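Local coordinates for protein particle-associated glycoside hydrolase (PDB 6C72) that probably degrades the capsular polysaccharide of Acinetobacter baumannii as a trimeric tailspike glycoside hydrolase, helping the phage reach the host cell surface, at residues A[245-250]-A[306-311]; A[332-337]-A[353-358]; A[381-386]-A[396-401]; A[409-414]-A[419-424]. One frame throughout, in Å; residues are numbered along the deposited sequence.

Interaction 1: A[245-250]-A[306-311]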
loop_
_atom_site.group_PDB
_atom_site.type_symbol
_atom_site.label_atom_id
_atom_site.label_comp_id
_atom_site.label_asym_id
_atom_site.label_seq_id
_atom_site.Cartn_x
_atom_site.Cartn_y
_atom_site.Cartn_z
ATOM N N TYR A 245 21.075 9.400 11.063
ATOM C CA TYR A 245 22.018 8.844 10.100
ATOM C C TYR A 245 21.983 7.328 10.229
ATOM O O TYR A 245 22.230 6.789 11.313
ATOM C CB TYR A 245 23.422 9.391 10.351
ATOM C CG TYR A 245 24.501 8.938 9.389
ATOM C CD1 TYR A 245 24.786 9.665 8.246
ATOM C CD2 TYR A 245 25.265 7.806 9.653
ATOM C CE1 TYR A 245 25.783 9.279 7.375
ATOM C CE2 TYR A 245 26.271 7.402 8.787
ATOM C CZ TYR A 245 26.524 8.146 7.645
ATOM O OH TYR A 245 27.528 7.756 6.780
ATOM N N ILE A 246 21.654 6.635 9.144
ATOM C CA ILE A 246 21.463 5.192 9.191
ATOM C C ILE A 246 22.445 4.537 8.232
ATOM O O ILE A 246 22.315 4.665 7.005
ATOM C CB ILE A 246 20.026 4.804 8.853
ATOM C CG1 ILE A 246 19.047 5.641 9.708
ATOM C CG2 ILE A 246 19.858 3.308 9.031
ATOM C CD1 ILE A 246 17.600 5.210 9.603
ATOM N N ARG A 247 23.391 3.782 8.780
ATOM C CA ARG A 247 24.366 3.092 7.942
ATOM C C ARG A 247 24.745 1.785 8.621
ATOM O O ARG A 247 25.460 1.795 9.624
ATOM C CB ARG A 247 25.592 3.971 7.711
ATOM C CG ARG A 247 26.561 3.373 6.733
ATOM C CD ARG A 247 27.856 4.128 6.612
ATOM N NE ARG A 247 28.582 3.586 5.484
ATOM C CZ ARG A 247 29.885 3.734 5.272
ATOM N NH1 ARG A 247 30.624 4.420 6.136
ATOM N NH2 ARG A 247 30.445 3.182 4.194
ATOM N N GLY A 248 24.286 0.665 8.069
ATOM C CA GLY A 248 24.659 -0.635 8.588
ATOM C C GLY A 248 26.022 -1.080 8.077
ATOM O O GLY A 248 26.784 -0.319 7.476
ATOM N N LYS A 249 26.320 -2.357 8.317
ATOM C CA LYS A 249 27.564 -2.953 7.860
ATOM C C LYS A 249 27.278 -4.234 7.089
ATOM O O LYS A 249 26.196 -4.823 7.194
ATOM C CB LYS A 249 28.514 -3.252 9.029
ATOM C CG LYS A 249 28.941 -2.030 9.791
ATOM C CD LYS A 249 29.929 -2.389 10.898
ATOM C CE LYS A 249 30.296 -1.167 11.733
ATOM N NZ LYS A 249 31.301 -1.505 12.765
ATOM N N ASP A 250 28.267 -4.652 6.299
ATOM C CA ASP A 250 28.125 -5.879 5.534
ATOM C C ASP A 250 27.867 -7.054 6.466
ATOM O O ASP A 250 28.489 -7.181 7.523
ATOM C CB ASP A 250 29.380 -6.152 4.711
ATOM C CG ASP A 250 29.552 -5.181 3.557
ATOM O OD1 ASP A 250 28.652 -4.335 3.357
ATOM O OD2 ASP A 250 30.574 -5.292 2.828
ATOM N N PRO A 306 29.825 6.415 -2.477
ATOM C CA PRO A 306 30.388 5.840 -3.707
ATOM C C PRO A 306 31.460 4.825 -3.370
ATOM O O PRO A 306 32.139 4.930 -2.348
ATOM C CB PRO A 306 30.989 7.048 -4.437
ATOM C CG PRO A 306 30.302 8.242 -3.835
ATOM C CD PRO A 306 29.997 7.877 -2.412
ATOM N N ALA A 307 31.565 3.806 -4.223
ATOM C CA ALA A 307 32.628 2.807 -4.140
ATOM C C ALA A 307 32.630 2.077 -2.798
ATOM O O ALA A 307 33.690 1.702 -2.294
ATOM C CB ALA A 307 33.998 3.434 -4.420
ATOM N N THR A 308 31.450 1.869 -2.210
ATOM C CA THR A 308 31.287 1.005 -1.048
ATOM C C THR A 308 30.148 0.038 -1.319
ATOM O O THR A 308 29.485 0.097 -2.359
ATOM C CB THR A 308 30.982 1.784 0.241
ATOM O OG1 THR A 308 29.640 2.278 0.186
ATOM C CG2 THR A 308 31.943 2.934 0.421
ATOM N N THR A 309 29.914 -0.845 -0.360
ATOM C CA THR A 309 28.776 -1.749 -0.389
ATOM C C THR A 309 27.504 -1.105 0.132
ATOM O O THR A 309 26.510 -1.818 0.304
ATOM C CB THR A 309 29.067 -2.996 0.437
ATOM O OG1 THR A 309 29.435 -2.592 1.768
ATOM C CG2 THR A 309 30.167 -3.846 -0.220
ATOM N N ASP A 310 27.520 0.199 0.411
ATOM C CA ASP A 310 26.311 0.891 0.839
ATOM C C ASP A 310 25.174 0.691 -0.162
ATOM O O ASP A 310 25.367 0.780 -1.379
ATOM C CB ASP A 310 26.570 2.388 0.987
ATOM C CG ASP A 310 27.425 2.735 2.175
ATOM O OD1 ASP A 310 27.699 1.864 3.032
ATOM O OD2 ASP A 310 27.843 3.909 2.229
ATOM N N THR A 311 23.978 0.443 0.362
ATOM C CA THR A 311 22.803 0.375 -0.484
ATOM C C THR A 311 21.590 0.740 0.361
ATOM O O THR A 311 21.561 0.464 1.565
ATOM C CB THR A 311 22.645 -1.016 -1.128
ATOM O OG1 THR A 311 21.553 -0.979 -2.057
ATOM C CG2 THR A 311 22.373 -2.089 -0.086
#
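A salt bridge between Arg247 and Asp310 carries the ionic part of this contact. The arginine chain leaves strand 245-247 fully extended, with CG trans to the backbone N (chi1 -174°), and reaches the carboxylate side-on. Both nitrogens of that edge go to one oxygen: Arg247 NE lies 3.1 Å from Asp310 OD1 with an N-H...O angle of 158°, and Arg247 NH2 lies 3.3 Å from the same OD1. That oxygen sits in the guanidinium plane, while the two flat groups stand nearly perpendicular (85°), so this is a bifurcated grip and not a paired one. Asp310 OD2 takes Asn305 ND2 as its partner, and Arg167 of the second subunit packs against Asp310.

Among hydrogen bonds outside the salt bridge, Thr309 OG1 donates to Asp250 OD1; the modelled 2.5 Å is very short and doubtful in its exact value. Asp250 OD1 is also hydrogen-bonded to Tyr276 OH. Within the loop, Asp310 N gives a hydrogen bond of 3.0 Å to Thr308 OG1, closing an ST turn, and Asn305 O is a further partner of that hydroxyl.

Dispersion contact is slight, with Thr308 CG2 lying 4.1 Å from Arg247 NH2. The arrangement joins the end of one strand to the loop following strand 300-302, two coils further along the same face of the parallel beta-helix, beside a subunit interface of the trimeric tailspike.

Interaction 2: A[332-337]-A[353-358]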
loop_
_atom_site.group_PDB
_atom_site.type_symbol
_atom_site.label_atom_id
_atom_site.label_comp_id
_atom_site.label_asym_id
_atom_site.label_seq_id
_atom_site.Cartn_x
_atom_site.Cartn_y
_atom_site.Cartn_z
ATOM N N PRO A 332 18.158 22.642 -1.845
ATOM C CA PRO A 332 16.995 22.218 -1.061
ATOM C C PRO A 332 16.329 20.941 -1.562
ATOM O O PRO A 332 15.124 20.890 -1.821
ATOM C CB PRO A 332 16.054 23.436 -1.191
ATOM C CG PRO A 332 16.381 23.969 -2.549
ATOM C CD PRO A 332 17.852 23.760 -2.752
ATOM N N THR A 333 17.126 19.886 -1.689
ATOM C CA THR A 333 16.682 18.685 -2.381
ATOM C C THR A 333 16.482 17.518 -1.423
ATOM O O THR A 333 17.039 17.480 -0.322
ATOM C CB THR A 333 17.660 18.294 -3.489
ATOM O OG1 THR A 333 18.993 18.433 -2.998
ATOM C CG2 THR A 333 17.477 19.197 -4.706
ATOM N N VAL A 334 15.600 16.628 -1.847
ATOM C CA VAL A 334 15.336 15.329 -1.248
ATOM C C VAL A 334 15.886 14.323 -2.250
ATOM O O VAL A 334 15.288 14.100 -3.315
ATOM C CB VAL A 334 13.833 15.136 -0.998
ATOM C CG1 VAL A 334 13.531 13.819 -0.311
ATOM C CG2 VAL A 334 13.287 16.324 -0.203
ATOM N N LEU A 335 17.060 13.777 -1.958
ATOM C CA LEU A 335 17.816 12.997 -2.925
ATOM C C LEU A 335 17.493 11.518 -2.783
ATOM O O LEU A 335 17.404 10.993 -1.671
ATOM C CB LEU A 335 19.325 13.186 -2.742
ATOM C CG LEU A 335 19.958 14.568 -2.862
ATOM C CD1 LEU A 335 19.826 15.311 -1.541
ATOM C CD2 LEU A 335 21.421 14.473 -3.293
ATOM N N VAL A 336 17.333 10.848 -3.917
ATOM C CA VAL A 336 17.227 9.397 -3.963
ATOM C C VAL A 336 18.373 8.881 -4.829
ATOM O O VAL A 336 18.455 9.209 -6.018
ATOM C CB VAL A 336 15.868 8.937 -4.508
ATOM C CG1 VAL A 336 15.858 7.405 -4.654
ATOM C CG2 VAL A 336 14.756 9.407 -3.601
ATOM N N LYS A 337 19.263 8.098 -4.236
ATOM C CA LYS A 337 20.381 7.518 -4.975
ATOM C C LYS A 337 20.293 6.002 -4.894
ATOM O O LYS A 337 20.570 5.411 -3.846
ATOM C CB LYS A 337 21.722 8.008 -4.435
ATOM C CG LYS A 337 22.894 7.363 -5.140
ATOM C CD LYS A 337 24.214 7.785 -4.534
ATOM C CE LYS A 337 25.363 7.084 -5.231
ATOM N NZ LYS A 337 26.657 7.290 -4.512
ATOM N N CYS A 353 2.757 13.344 0.987
ATOM C CA CYS A 353 3.773 14.237 1.508
ATOM C C CYS A 353 3.600 15.646 0.961
ATOM O O CYS A 353 2.971 15.866 -0.078
ATOM C CB CYS A 353 5.178 13.730 1.163
ATOM S SG CYS A 353 5.652 12.175 1.975
ATOM N N ARG A 354 4.222 16.601 1.650
ATOM C CA ARG A 354 4.171 18.005 1.269
ATOM C C ARG A 354 5.590 18.542 1.168
ATOM O O ARG A 354 6.391 18.395 2.102
ATOM C CB ARG A 354 3.341 18.811 2.258
ATOM C CG ARG A 354 1.881 18.509 2.059
ATOM C CD ARG A 354 0.977 19.023 3.147
ATOM N NE ARG A 354 1.307 18.539 4.487
ATOM C CZ ARG A 354 1.223 17.270 4.881
ATOM N NH1 ARG A 354 0.865 16.317 4.015
ATOM N NH2 ARG A 354 1.507 16.950 6.143
ATOM N N PHE A 355 5.912 19.089 0.004
ATOM C CA PHE A 355 7.192 19.727 -0.253
ATOM C C PHE A 355 6.942 21.230 -0.207
ATOM O O PHE A 355 6.256 21.786 -1.079
ATOM C CB PHE A 355 7.763 19.269 -1.593
ATOM C CG PHE A 355 8.110 17.797 -1.633
ATOM C CD1 PHE A 355 7.122 16.833 -1.745
ATOM C CD2 PHE A 355 9.436 17.377 -1.572
ATOM C CE1 PHE A 355 7.449 15.482 -1.794
ATOM C CE2 PHE A 355 9.764 16.030 -1.614
ATOM C CZ PHE A 355 8.769 15.084 -1.726
ATOM N N LYS A 356 7.470 21.880 0.825
ATOM C CA LYS A 356 7.169 23.274 1.098
ATOM C C LYS A 356 8.414 24.126 0.906
ATOM O O LYS A 356 9.548 23.644 0.995
ATOM C CB LYS A 356 6.645 23.447 2.524
ATOM C CG LYS A 356 5.304 22.796 2.782
ATOM C CD LYS A 356 4.911 22.934 4.241
ATOM C CE LYS A 356 3.573 22.279 4.516
ATOM N NZ LYS A 356 3.282 22.249 5.963
ATOM N N GLY A 357 8.189 25.411 0.669
ATOM C CA GLY A 357 9.288 26.332 0.499
ATOM C C GLY A 357 10.098 26.022 -0.733
ATOM O O GLY A 357 9.575 26.075 -1.854
ATOM N N LYS A 358 11.369 25.676 -0.556
ATOM C CA LYS A 358 12.210 25.342 -1.693
ATOM C C LYS A 358 12.311 23.844 -1.951
ATOM O O LYS A 358 12.924 23.447 -2.947
ATOM C CB LYS A 358 13.611 25.909 -1.480
ATOM C CG LYS A 358 13.676 27.398 -1.313
ATOM C CD LYS A 358 13.436 28.090 -2.626
ATOM C CE LYS A 358 13.572 29.589 -2.462
ATOM N NZ LYS A 358 13.480 30.281 -3.775
#
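With CG1 of Val334 anti to the main-chain nitrogen (chi1 -177°), the second methyl, CG2, falls beside that N and is presented to Phe355. The phenylalanine answers with CG turned anti to its carbonyl carbon (chi1 -65°), which swings the ring from strand 354-357 toward strand 333-336. Val334 CG2 and Phe355 CE2 approach to 3.8 Å, and the methyl lies near the ring plane: it meets the rim of the ring and leaves the faces to other partners. Those are Phe322 and Phe379, whose rings stack with Phe355. Val334 itself also packs on Phe322 and on Phe350, so the valine side chain lies among aromatic rings.

A second van der Waals touch lies at the ends of the segments. Pro332 CB is 3.5 Å from Lys358 CB, and Pro332 CG is 3.5 Å from Lys358 O, so the pyrrolidine ring rests on the root of the lysine and on its carbonyl. The lysine chain bends at chi2 (-73°) and turns away from the proline, and its ammonium forms a salt bridge with Asp407. Pro332 is in turn packed on Ala324.

Between the two segments the evidence is entirely of van der Waals kind, with 164 Å² buried in all. A valine from one face meeting the edge of a phenylalanine from another, whose ring stacks with equivalents on adjacent coils, is the interior packing characteristic of a parallel beta-helix.

Interaction 3: A[381-386]-A[396-401]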
loop_
_atom_site.group_PDB
_atom_site.type_symbol
_atom_site.label_atom_id
_atom_site.label_comp_id
_atom_site.label_asym_id
_atom_site.label_seq_id
_atom_site.Cartn_x
_atom_site.Cartn_y
_atom_site.Cartn_z
ATOM N N THR A 381 7.116 24.228 -5.362
ATOM C CA THR A 381 7.954 24.646 -6.475
ATOM C C THR A 381 8.125 23.450 -7.408
ATOM O O THR A 381 7.253 22.575 -7.426
ATOM C CB THR A 381 9.294 25.199 -5.944
ATOM O OG1 THR A 381 10.095 25.707 -7.015
ATOM C CG2 THR A 381 10.076 24.140 -5.157
ATOM N N LEU A 382 9.227 23.392 -8.160
ATOM C CA LEU A 382 9.511 22.259 -9.041
ATOM C C LEU A 382 9.328 20.941 -8.307
ATOM O O LEU A 382 9.774 20.778 -7.165
ATOM C CB LEU A 382 10.952 22.318 -9.551
ATOM C CG LEU A 382 11.478 23.551 -10.276
ATOM C CD1 LEU A 382 12.968 23.376 -10.479
ATOM C CD2 LEU A 382 10.763 23.776 -11.605
ATOM N N ALA A 383 8.687 19.983 -8.973
ATOM C CA ALA A 383 8.607 18.655 -8.378
ATOM C C ALA A 383 9.963 17.950 -8.398
ATOM O O ALA A 383 10.332 17.294 -7.419
ATOM C CB ALA A 383 7.549 17.808 -9.089
ATOM N N PHE A 384 10.726 18.087 -9.487
ATOM C CA PHE A 384 12.002 17.391 -9.657
ATOM C C PHE A 384 13.079 18.380 -10.058
ATOM O O PHE A 384 12.868 19.196 -10.961
ATOM C CB PHE A 384 11.922 16.297 -10.725
ATOM C CG PHE A 384 11.021 15.175 -10.361
ATOM C CD1 PHE A 384 11.491 14.116 -9.598
ATOM C CD2 PHE A 384 9.690 15.191 -10.751
ATOM C CE1 PHE A 384 10.658 13.072 -9.249
ATOM C CE2 PHE A 384 8.845 14.163 -10.400
ATOM C CZ PHE A 384 9.326 13.097 -9.648
ATOM N N SER A 385 14.241 18.282 -9.419
ATOM C CA SER A 385 15.402 19.089 -9.787
ATOM C C SER A 385 16.598 18.143 -9.863
ATOM O O SER A 385 17.139 17.722 -8.836
ATOM C CB SER A 385 15.627 20.218 -8.781
ATOM O OG SER A 385 16.599 21.134 -9.249
ATOM N N THR A 386 16.987 17.784 -11.079
ATOM C CA THR A 386 18.091 16.864 -11.304
ATOM C C THR A 386 19.374 17.662 -11.489
ATOM O O THR A 386 19.570 18.305 -12.524
ATOM C CB THR A 386 17.810 15.983 -12.518
ATOM O OG1 THR A 386 16.581 15.280 -12.316
ATOM C CG2 THR A 386 18.919 14.967 -12.720
ATOM N N GLY A 396 7.980 4.898 -13.570
ATOM C CA GLY A 396 7.280 5.188 -12.346
ATOM C C GLY A 396 5.911 5.784 -12.605
ATOM O O GLY A 396 5.439 5.857 -13.740
ATOM N N ARG A 397 5.303 6.216 -11.504
ATOM C CA ARG A 397 3.952 6.745 -11.461
ATOM C C ARG A 397 3.975 8.016 -10.625
ATOM O O ARG A 397 4.386 7.992 -9.458
ATOM C CB ARG A 397 2.986 5.719 -10.868
ATOM C CG ARG A 397 2.968 4.420 -11.635
ATOM C CD ARG A 397 2.062 3.394 -10.998
ATOM N NE ARG A 397 0.683 3.873 -10.911
ATOM C CZ ARG A 397 -0.224 3.751 -11.884
ATOM N NH1 ARG A 397 0.094 3.165 -13.039
ATOM N NH2 ARG A 397 -1.462 4.211 -11.697
ATOM N N PHE A 398 3.599 9.126 -11.251
ATOM C CA PHE A 398 3.466 10.441 -10.631
ATOM C C PHE A 398 1.973 10.772 -10.667
ATOM O O PHE A 398 1.470 11.328 -11.642
ATOM C CB PHE A 398 4.309 11.456 -11.385
ATOM C CG PHE A 398 4.413 12.791 -10.713
ATOM C CD1 PHE A 398 5.419 13.041 -9.804
ATOM C CD2 PHE A 398 3.537 13.820 -11.035
ATOM C CE1 PHE A 398 5.533 14.289 -9.196
ATOM C CE2 PHE A 398 3.654 15.063 -10.433
ATOM C CZ PHE A 398 4.652 15.295 -9.503
ATOM N N THR A 399 1.263 10.407 -9.603
ATOM C CA THR A 399 -0.192 10.389 -9.608
ATOM C C THR A 399 -0.780 11.272 -8.513
ATOM O O THR A 399 -0.259 11.334 -7.388
ATOM C CB THR A 399 -0.718 8.960 -9.437
ATOM O OG1 THR A 399 -0.052 8.341 -8.331
ATOM C CG2 THR A 399 -0.515 8.119 -10.715
ATOM N N ASN A 400 -1.862 11.973 -8.863
ATOM C CA ASN A 400 -2.690 12.664 -7.887
ATOM C C ASN A 400 -1.890 13.662 -7.063
ATOM O O ASN A 400 -2.159 13.852 -5.885
ATOM C CB ASN A 400 -3.399 11.674 -6.971
ATOM C CG ASN A 400 -4.294 10.728 -7.737
ATOM O OD1 ASN A 400 -4.130 9.504 -7.669
ATOM N ND2 ASN A 400 -5.248 11.286 -8.481
ATOM N N ASN A 401 -0.897 14.296 -7.664
ATOM C CA ASN A 401 -0.116 15.314 -6.988
ATOM C C ASN A 401 -0.568 16.687 -7.454
ATOM O O ASN A 401 -1.195 16.838 -8.509
ATOM C CB ASN A 401 1.380 15.133 -7.267
ATOM C CG ASN A 401 1.856 13.732 -6.950
ATOM O OD1 ASN A 401 1.843 13.334 -5.783
ATOM N ND2 ASN A 401 2.262 12.958 -7.992
#
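Phe384 and Phe398 lie alongside one another, running in opposite senses, inside the parallel beta-helix, where 381-386 and the strand 396-399 face one another across the interior. Their ring planes meet at 52° with centroids 5.6 Å apart, a geometry that is neither a stack nor a T-shaped pair. The closest atoms are Phe384 CE2 and Phe398 CE1, at 3.5 Å, and Phe384 CZ lies 3.9 Å from Phe398 CD1. The CE2-CZ side of Phe384 thus lies obliquely against the CD1-CE1 side of Phe398.

The torsions differ in a way that suits this slant. A trans chi1 (-171°) pushes the Phe398 ring straight across, whereas Phe384 keeps CG beside its own N and reaches over at an angle. Ala383, one residue earlier, contributes its methyl to the same ring: Ala383 CB is 3.9 Å from Phe398 CZ. All three touching residues are buried, and the contact is apolar throughout.

Other side chains fill in around the pair. Val374 touches both phenylalanines, and Phe411 meets Phe398 edge-to-face. Behind Phe398, on the side away from Phe384 and Ala383, lies the amide of Asn401 in the same segment. That amide is fixed by two backbone partners, OD1 taking the Cys377 N and ND2 reaching the Val374 O, and it places Asn401 ND2 3.3 Å above the Phe398 ring plane, over the centre of the ring.

Interaction 4: A[409-414]-A[419-424]. With ZN (zinc ion), chain I.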
loop_
_atom_site.group_PDB
_atom_site.type_symbol
_atom_site.label_atom_id
_atom_site.label_comp_id
_atom_site.label_asym_id
_atom_site.label_seq_id
_atom_site.Cartn_x
_atom_site.Cartn_y
_atom_site.Cartn_z
ATOM N N LYS A 409 7.675 27.926 -11.585
ATOM C CA LYS A 409 6.488 27.477 -12.299
ATOM C C LYS A 409 6.695 26.217 -13.135
ATOM O O LYS A 409 5.731 25.723 -13.726
ATOM C CB LYS A 409 5.984 28.599 -13.210
ATOM C CG LYS A 409 5.704 29.913 -12.499
ATOM C CD LYS A 409 4.450 29.810 -11.663
ATOM C CE LYS A 409 4.046 31.155 -11.080
ATOM N NZ LYS A 409 2.748 31.032 -10.361
ATOM N N GLY A 410 7.912 25.700 -13.229
ATOM C CA GLY A 410 8.173 24.551 -14.073
ATOM C C GLY A 410 7.787 23.234 -13.430
ATOM O O GLY A 410 7.518 23.130 -12.233
ATOM N N PHE A 411 7.739 22.191 -14.259
ATOM C CA PHE A 411 7.523 20.858 -13.702
ATOM C C PHE A 411 8.814 20.295 -13.125
ATOM O O PHE A 411 8.802 19.653 -12.068
ATOM C CB PHE A 411 6.952 19.921 -14.762
ATOM C CG PHE A 411 6.888 18.481 -14.333
ATOM C CD1 PHE A 411 5.814 18.012 -13.603
ATOM C CD2 PHE A 411 7.894 17.593 -14.681
ATOM C CE1 PHE A 411 5.742 16.695 -13.213
ATOM C CE2 PHE A 411 7.838 16.271 -14.294
ATOM C CZ PHE A 411 6.764 15.816 -13.556
ATOM N N SER A 412 9.933 20.531 -13.798
ATOM C CA SER A 412 11.200 19.948 -13.396
ATOM C C SER A 412 12.316 20.796 -13.971
ATOM O O SER A 412 12.102 21.633 -14.847
ATOM C CB SER A 412 11.317 18.490 -13.860
ATOM O OG SER A 412 11.239 18.396 -15.271
ATOM N N TYR A 413 13.511 20.576 -13.452
ATOM C CA TYR A 413 14.721 21.190 -13.965
ATOM C C TYR A 413 15.668 20.075 -14.379
ATOM O O TYR A 413 15.908 19.148 -13.601
ATOM C CB TYR A 413 15.368 22.093 -12.903
ATOM C CG TYR A 413 16.820 22.397 -13.182
ATOM C CD1 TYR A 413 17.191 23.289 -14.189
ATOM C CD2 TYR A 413 17.825 21.769 -12.455
ATOM C CE1 TYR A 413 18.522 23.547 -14.456
ATOM C CE2 TYR A 413 19.159 22.019 -12.710
ATOM C CZ TYR A 413 19.505 22.907 -13.706
ATOM O OH TYR A 413 20.838 23.150 -13.954
ATOM N N ASN A 414 16.161 20.136 -15.620
ATOM C CA ASN A 414 17.259 19.272 -16.059
ATOM C C ASN A 414 16.931 17.791 -15.872
ATOM O O ASN A 414 17.809 16.982 -15.572
ATOM C CB ASN A 414 18.550 19.639 -15.315
ATOM C CG ASN A 414 19.800 19.103 -15.984
ATOM O OD1 ASN A 414 19.876 19.000 -17.209
ATOM N ND2 ASN A 414 20.799 18.757 -15.171
ATOM N N GLY A 419 8.960 6.855 -21.436
ATOM C CA GLY A 419 7.530 6.649 -21.555
ATOM C C GLY A 419 6.935 5.778 -20.477
ATOM O O GLY A 419 5.707 5.760 -20.328
ATOM N N ASP A 420 7.768 5.062 -19.723
ATOM C CA ASP A 420 7.283 4.264 -18.611
ATOM C C ASP A 420 7.169 5.079 -17.326
ATOM O O ASP A 420 6.927 4.507 -16.264
ATOM C CB ASP A 420 8.177 3.037 -18.425
ATOM C CG ASP A 420 8.133 2.116 -19.630
ATOM O OD1 ASP A 420 7.014 1.845 -20.133
ATOM O OD2 ASP A 420 9.209 1.685 -20.109
ATOM N N PHE A 421 7.339 6.396 -17.410
ATOM C CA PHE A 421 7.036 7.332 -16.327
ATOM C C PHE A 421 5.649 7.925 -16.594
ATOM O O PHE A 421 5.469 8.695 -17.545
ATOM C CB PHE A 421 8.114 8.417 -16.254
ATOM C CG PHE A 421 8.015 9.319 -15.048
ATOM C CD1 PHE A 421 8.367 8.864 -13.785
ATOM C CD2 PHE A 421 7.603 10.633 -15.180
ATOM C CE1 PHE A 421 8.289 9.701 -12.669
ATOM C CE2 PHE A 421 7.527 11.471 -14.066
ATOM C CZ PHE A 421 7.872 10.999 -12.807
ATOM N N LEU A 422 4.669 7.551 -15.774
ATOM C CA LEU A 422 3.274 7.911 -15.994
ATOM C C LEU A 422 2.887 9.121 -15.150
ATOM O O LEU A 422 3.056 9.113 -13.926
ATOM C CB LEU A 422 2.351 6.732 -15.675
ATOM C CG LEU A 422 0.843 6.998 -15.796
ATOM C CD1 LEU A 422 0.484 7.470 -17.205
ATOM C CD2 LEU A 422 0.049 5.757 -15.447
ATOM N N ILE A 423 2.337 10.136 -15.811
ATOM C CA ILE A 423 1.900 11.382 -15.190
ATOM C C ILE A 423 0.384 11.460 -15.353
ATOM O O ILE A 423 -0.123 11.657 -16.467
ATOM C CB ILE A 423 2.603 12.592 -15.819
ATOM C CG1 ILE A 423 4.118 12.473 -15.594
ATOM C CG2 ILE A 423 2.018 13.912 -15.292
ATOM C CD1 ILE A 423 4.919 13.576 -16.205
ATOM N N GLU A 424 -0.340 11.295 -14.248
ATOM C CA GLU A 424 -1.771 11.039 -14.293
ATOM C C GLU A 424 -2.452 11.559 -13.030
ATOM O O GLU A 424 -1.930 11.394 -11.926
ATOM C CB GLU A 424 -2.018 9.540 -14.447
ATOM C CG GLU A 424 -3.442 9.089 -14.220
ATOM C CD GLU A 424 -3.594 7.585 -14.419
ATOM O OE1 GLU A 424 -3.172 6.826 -13.515
ATOM O OE2 GLU A 424 -4.113 7.169 -15.486
HETATM ZN ZN ZN I . -4.718 5.189 -14.426
HETATM O O HOH W 1 -6.006 4.843 -16.505
HETATM O O HOH W 2 -2.869 3.884 -14.286
#
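Zinc is gripped by Glu424 on the strand whose neighbouring residue, Ile423, touches Phe411. Both carboxylate oxygens bind: Glu424 OE2 stands 2.3 Å from the zinc ion and Glu424 OE1 2.4 Å, a bidentate mode. Two waters supply the remaining modelled ligands, water 2 at 2.3 Å and water 1 at 2.5 Å from the zinc ion. The glutamate chain runs out extended from a trans first torsion (chi1 168°), carrying the carboxylate away from the strand; Arg397 and Thr399 of the adjacent strand pack against it.

The contact itself lies on the inner side. Phe411 points its far end, CZ, between two side chains of 419-424. Phe411 CZ is 3.9 Å from Ile423 CD1: the extended CG1-CD1 arm of Ile423 (chi2 178°) carries its terminal methyl to Phe411, and the two side chains approach head-on. Phe421 is met more loosely, with Phe411 CZ and Phe421 CE2 4.4 Å apart, each near the plane of the other ring, so the rings meet edge against edge. Phe433 stacks with Phe411, and Phe428 touches both Phe411 and Ile423, extending the apolar packing.

Consecutive residues of one strand thus serve two chemistries. Ile423 helps close a buried, purely apolar interior of the beta-helix, while the modelled zinc has Glu424 as its protein ligand and two waters, which is consistent with a peripheral zinc site whose water ligands could exchange.

Along the chain the four contacts follow in series, each closing before the next opens, and all belong to the parallel beta-helix. Interaction 1 lies about 22 Å from interaction 2, centre to centre, although Pro306 and Lys337 touch. Interactions 2 and 3 have centres about 10 Å apart and meet where Lys358 packs on Thr381. Interactions 3 and 4 are nearest, at about 6 Å: strands 396-399 and 422-429 are parallel neighbours, as are 384-385 and 412-413, so both sides advance by one coil together. Polar bonding at the edge thus gives way, later in the chain, to three successive, largely apolar packings, the last two fully buried, in the elongated tailspike.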